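Long-range contact in enoyl-CoA hydratase (Mycolicibacterium smegmatis, PDB 7MCM), which probably hydrates the double bond of enoyl-CoA thioesters to give (3S)-3-hydroxyacyl-CoA, a step of fatty acid oxidation: residues 130-139 and 187-197. Residues are numbered along the deposited sequence; the frame is centred on the assembly and turned at random. Where two conformers were deposited one is given.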
loop_
_atom_site.group_PDB
_atom_site.type_symbol
_atom_site.label_atom_id
_atom_site.label_comp_id
_atom_site.label_asym_id
_atom_site.label_seq_id
_atom_site.Cartn_x
_atom_site.Cartn_y
_atom_site.Cartn_z
ATOM N N LEU B 130 2.411 20.692 13.453
ATOM C CA LEU B 130 1.793 21.030 14.729
ATOM C C LEU B 130 0.964 22.277 14.510
ATOM O O LEU B 130 1.374 23.152 13.748
ATOM C CB LEU B 130 2.839 21.320 15.828
ATOM C CG LEU B 130 3.719 20.168 16.283
ATOM C CD1 LEU B 130 4.740 20.625 17.287
ATOM C CD2 LEU B 130 2.801 19.156 16.912
ATOM N N ARG B 131 -0.188 22.365 15.178
ATOM C CA ARG B 131 -1.013 23.563 15.128
ATOM C C ARG B 131 -1.283 24.070 16.532
ATOM O O ARG B 131 -1.589 23.289 17.435
ATOM C CB ARG B 131 -2.347 23.312 14.442
ATOM C CG ARG B 131 -2.295 23.273 12.937
ATOM C CD ARG B 131 -3.403 22.349 12.412
ATOM N NE ARG B 131 -3.214 20.981 12.872
ATOM C CZ ARG B 131 -2.292 20.171 12.374
ATOM N NH1 ARG B 131 -1.461 20.579 11.422
ATOM N NH2 ARG B 131 -2.201 18.928 12.836
ATOM N N ILE B 132 -1.156 25.386 16.707
ATOM C CA ILE B 132 -1.696 26.093 17.857
ATOM C C ILE B 132 -2.464 27.288 17.309
ATOM O O ILE B 132 -2.222 27.742 16.187
ATOM C CB ILE B 132 -0.599 26.541 18.849
ATOM C CG1 ILE B 132 0.329 27.544 18.192
ATOM C CG2 ILE B 132 0.232 25.361 19.318
ATOM C CD1 ILE B 132 1.396 28.082 19.139
ATOM N N ALA B 133 -3.395 27.810 18.114
ATOM C CA ALA B 133 -4.332 28.809 17.610
ATOM C C ALA B 133 -4.575 29.909 18.625
ATOM O O ALA B 133 -4.527 29.686 19.839
ATOM C CB ALA B 133 -5.689 28.186 17.228
ATOM N N ALA B 134 -4.843 31.107 18.100
ATOM C CA ALA B 134 -5.386 32.215 18.873
ATOM C C ALA B 134 -6.869 31.991 19.143
ATOM O O ALA B 134 -7.558 31.305 18.388
ATOM C CB ALA B 134 -5.214 33.546 18.131
ATOM N N GLU B 135 -7.361 32.615 20.223
ATOM C CA GLU B 135 -8.772 32.487 20.570
ATOM C C GLU B 135 -9.688 33.003 19.465
ATOM O O GLU B 135 -10.838 32.566 19.374
ATOM C CB GLU B 135 -9.067 33.217 21.890
ATOM C CG GLU B 135 -8.429 32.545 23.111
ATOM C CD GLU B 135 -8.741 33.239 24.425
ATOM O OE1 GLU B 135 -9.280 34.366 24.402
ATOM O OE2 GLU B 135 -8.449 32.654 25.488
ATOM N N SER B 136 -9.208 33.896 18.607
ATOM C CA SER B 136 -10.041 34.406 17.529
ATOM C C SER B 136 -9.900 33.597 16.246
ATOM O O SER B 136 -10.566 33.905 15.255
ATOM C CB SER B 136 -9.717 35.882 17.271
ATOM O OG SER B 136 -8.386 36.043 16.810
ATOM N N ALA B 137 -9.086 32.548 16.250
ATOM C CA ALA B 137 -8.953 31.725 15.062
ATOM C C ALA B 137 -10.194 30.863 14.854
ATOM O O ALA B 137 -10.930 30.540 15.793
ATOM C CB ALA B 137 -7.726 30.824 15.163
ATOM N N PHE B 138 -10.410 30.476 13.600
ATOM C CA PHE B 138 -11.383 29.450 13.272
ATOM C C PHE B 138 -10.981 28.804 11.958
ATOM O O PHE B 138 -10.168 29.340 11.198
ATOM C CB PHE B 138 -12.815 29.997 13.209
ATOM C CG PHE B 138 -13.049 31.001 12.129
ATOM C CD1 PHE B 138 -13.436 30.592 10.860
ATOM C CD2 PHE B 138 -12.912 32.353 12.385
ATOM C CE1 PHE B 138 -13.669 31.515 9.859
ATOM C CE2 PHE B 138 -13.151 33.297 11.388
ATOM C CZ PHE B 138 -13.536 32.873 10.124
ATOM N N PHE B 139 -11.544 27.622 11.716
ATOM C CA PHE B 139 -11.221 26.803 10.561
ATOM C C PHE B 139 -12.495 26.510 9.781
ATOM O O PHE B 139 -13.571 26.346 10.364
ATOM C CB PHE B 139 -10.558 25.480 10.982
ATOM C CG PHE B 139 -9.304 25.659 11.787
ATOM C CD1 PHE B 139 -9.374 25.984 13.137
ATOM C CD2 PHE B 139 -8.055 25.514 11.198
ATOM C CE1 PHE B 139 -8.211 26.169 13.890
ATOM C CE2 PHE B 139 -6.897 25.685 11.942
ATOM C CZ PHE B 139 -6.979 26.012 13.293
ATOM N N LEU B 187 -7.693 19.325 16.507
ATOM C CA LEU B 187 -7.225 20.057 15.335
ATOM C C LEU B 187 -6.044 20.958 15.694
ATOM O O LEU B 187 -5.115 21.115 14.893
ATOM C CB LEU B 187 -8.377 20.859 14.735
ATOM C CG LEU B 187 -8.196 21.638 13.428
ATOM C CD1 LEU B 187 -7.456 20.800 12.394
ATOM C CD2 LEU B 187 -9.563 22.057 12.885
ATOM N N VAL B 188 -6.043 21.523 16.908
ATOM C CA VAL B 188 -4.919 22.281 17.445
ATOM C C VAL B 188 -4.564 21.724 18.822
ATOM O O VAL B 188 -5.384 21.099 19.502
ATOM C CB VAL B 188 -5.212 23.795 17.557
ATOM C CG1 VAL B 188 -5.652 24.371 16.221
ATOM C CG2 VAL B 188 -6.256 24.059 18.639
ATOM N N ASN B 189 -3.311 21.960 19.226
ATOM C CA ASN B 189 -2.782 21.461 20.493
ATOM C C ASN B 189 -2.985 22.431 21.645
ATOM O O ASN B 189 -2.998 22.005 22.804
ATOM C CB ASN B 189 -1.284 21.170 20.366
ATOM C CG ASN B 189 -0.987 19.933 19.539
ATOM O OD1 ASN B 189 -1.892 19.303 18.995
ATOM N ND2 ASN B 189 0.300 19.584 19.435
ATOM N N GLU B 190 -3.095 23.727 21.370
ATOM C CA GLU B 190 -3.378 24.678 22.431
ATOM C C GLU B 190 -3.990 25.932 21.824
ATOM O O GLU B 190 -3.804 26.244 20.643
ATOM C CB GLU B 190 -2.128 25.016 23.266
ATOM C CG GLU B 190 -0.926 25.471 22.485
ATOM C CD GLU B 190 0.323 25.694 23.348
ATOM O OE1 GLU B 190 0.179 26.005 24.553
ATOM O OE2 GLU B 190 1.450 25.568 22.817
ATOM N N VAL B 191 -4.782 26.615 22.645
ATOM C CA VAL B 191 -5.450 27.853 22.266
ATOM C C VAL B 191 -4.938 28.941 23.190
ATOM O O VAL B 191 -4.968 28.782 24.416
ATOM C CB VAL B 191 -6.984 27.729 22.350
ATOM C CG1 VAL B 191 -7.650 29.084 22.125
ATOM C CG2 VAL B 191 -7.486 26.701 21.353
ATOM N N LEU B 192 -4.449 30.031 22.607
ATOM C CA LEU B 192 -3.849 31.117 23.360
ATOM C C LEU B 192 -4.591 32.411 23.067
ATOM O O LEU B 192 -5.235 32.557 22.023
ATOM C CB LEU B 192 -2.362 31.246 23.007
ATOM C CG LEU B 192 -1.790 29.847 23.263
ATOM C CD1 LEU B 192 -1.170 29.220 22.032
ATOM C CD2 LEU B 192 -0.869 29.835 24.445
ATOM N N SER B 193 -4.501 33.354 24.003
ATOM C CA SER B 193 -4.986 34.689 23.707
ATOM C C SER B 193 -4.225 35.244 22.508
ATOM O O SER B 193 -3.109 34.815 22.198
ATOM C CB SER B 193 -4.827 35.615 24.915
ATOM O OG SER B 193 -3.473 36.000 25.085
ATOM N N ASP B 194 -4.846 36.204 21.821
ATOM C CA ASP B 194 -4.246 36.741 20.605
ATOM C C ASP B 194 -2.820 37.243 20.856
ATOM O O ASP B 194 -1.922 37.026 20.032
ATOM C CB ASP B 194 -5.150 37.847 20.049
ATOM C CG ASP B 194 -6.477 37.296 19.484
ATOM O OD1 ASP B 194 -6.812 36.121 19.747
ATOM O OD2 ASP B 194 -7.193 38.036 18.788
ATOM N N ASP B 195 -2.577 37.835 22.029
ATOM C CA ASP B 195 -1.259 38.348 22.391
ATOM C C ASP B 195 -0.256 37.258 22.752
ATOM O O ASP B 195 0.954 37.508 22.680
ATOM C CB ASP B 195 -1.361 39.304 23.584
ATOM C CG ASP B 195 -2.199 40.520 23.287
ATOM O OD1 ASP B 195 -2.398 40.820 22.088
ATOM O OD2 ASP B 195 -2.655 41.180 24.251
ATOM N N GLU B 196 -0.719 36.085 23.188
ATOM C CA GLU B 196 0.160 35.002 23.623
ATOM C C GLU B 196 0.469 33.984 22.534
ATOM O O GLU B 196 1.243 33.059 22.786
ATOM C CB GLU B 196 -0.447 34.266 24.825
ATOM C CG GLU B 196 -0.270 34.973 26.147
ATOM C CD GLU B 196 1.193 35.236 26.465
ATOM O OE1 GLU B 196 2.001 34.272 26.443
ATOM O OE2 GLU B 196 1.536 36.407 26.734
ATOM N N LEU B 197 -0.111 34.120 21.339
ATOM C CA LEU B 197 0.040 33.085 20.318
ATOM C C LEU B 197 1.491 32.946 19.863
ATOM O O LEU B 197 2.063 31.852 19.896
ATOM C CB LEU B 197 -0.861 33.392 19.126
ATOM C CG LEU B 197 -0.607 32.466 17.941
ATOM C CD1 LEU B 197 -0.972 31.014 18.269
ATOM C CD2 LEU B 197 -1.359 32.962 16.721
HETATM O O HOH W 1 -3.440 18.042 14.957
HETATM O O HOH W 2 -1.793 20.114 16.168
HETATM O O HOH W 3 -7.710 29.933 25.835
#
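Ala133 and Val191, followed by Ala134 and Leu192, pair in parallel, showing how a short strand can finish a sheet with a few backbone bonds and leave the rest of the seam to side chains. Ala133 bonds to the residues on either side of Val191: its N donates to Glu190 O, and its O accepts Leu192 N at 2.8 Å. Two residues earlier, Asn189 N meets Arg131 O almost straight (172° at the hydrogen).

The tight part lies on the two sides of this ladder. On one, Leu187 CD2 rests over a face of the Phe139 ring, 4.0 Å from its centroid, in a CH-pi contact, while Val188 CG1 reaches Phe139 CZ at 3.6 Å and also touches the CB atoms of Ala133 and Arg131. On the other, Ile132 CG1 packs 3.7 Å from Leu197 CD1, and in the conformer given its CG2 runs alongside the Glu190 CG methylene. Back on the Phe139 side, Arg131 bends at chi3 (-62°), which turns NE back to Leu187 O; that oxygen lies in the guanidinium plane, 2.8 Å from NE. NH1 is taken by the carbonyls of Ala125 and Cys128, so the buried group is held from several directions.

The far end is looser and faces solvent. Glu135 N to Leu192 O and Ser136 N to Asp194 OD1 are weak bonds. Ser136 sits in the type I turn from Ala134 to Ala137 that leads away from the sheet.

Within this crotonase-fold chain, 191-192 is the outermost strand beside 130-134, whose other edge pairs with 109-113. Helix 179-185 packs against Leu187, Val191 and Phe139, helix 197-209 against Leu130, Ile132 and Leu192, and Ala165 of a second subunit against Leu130 and Arg131.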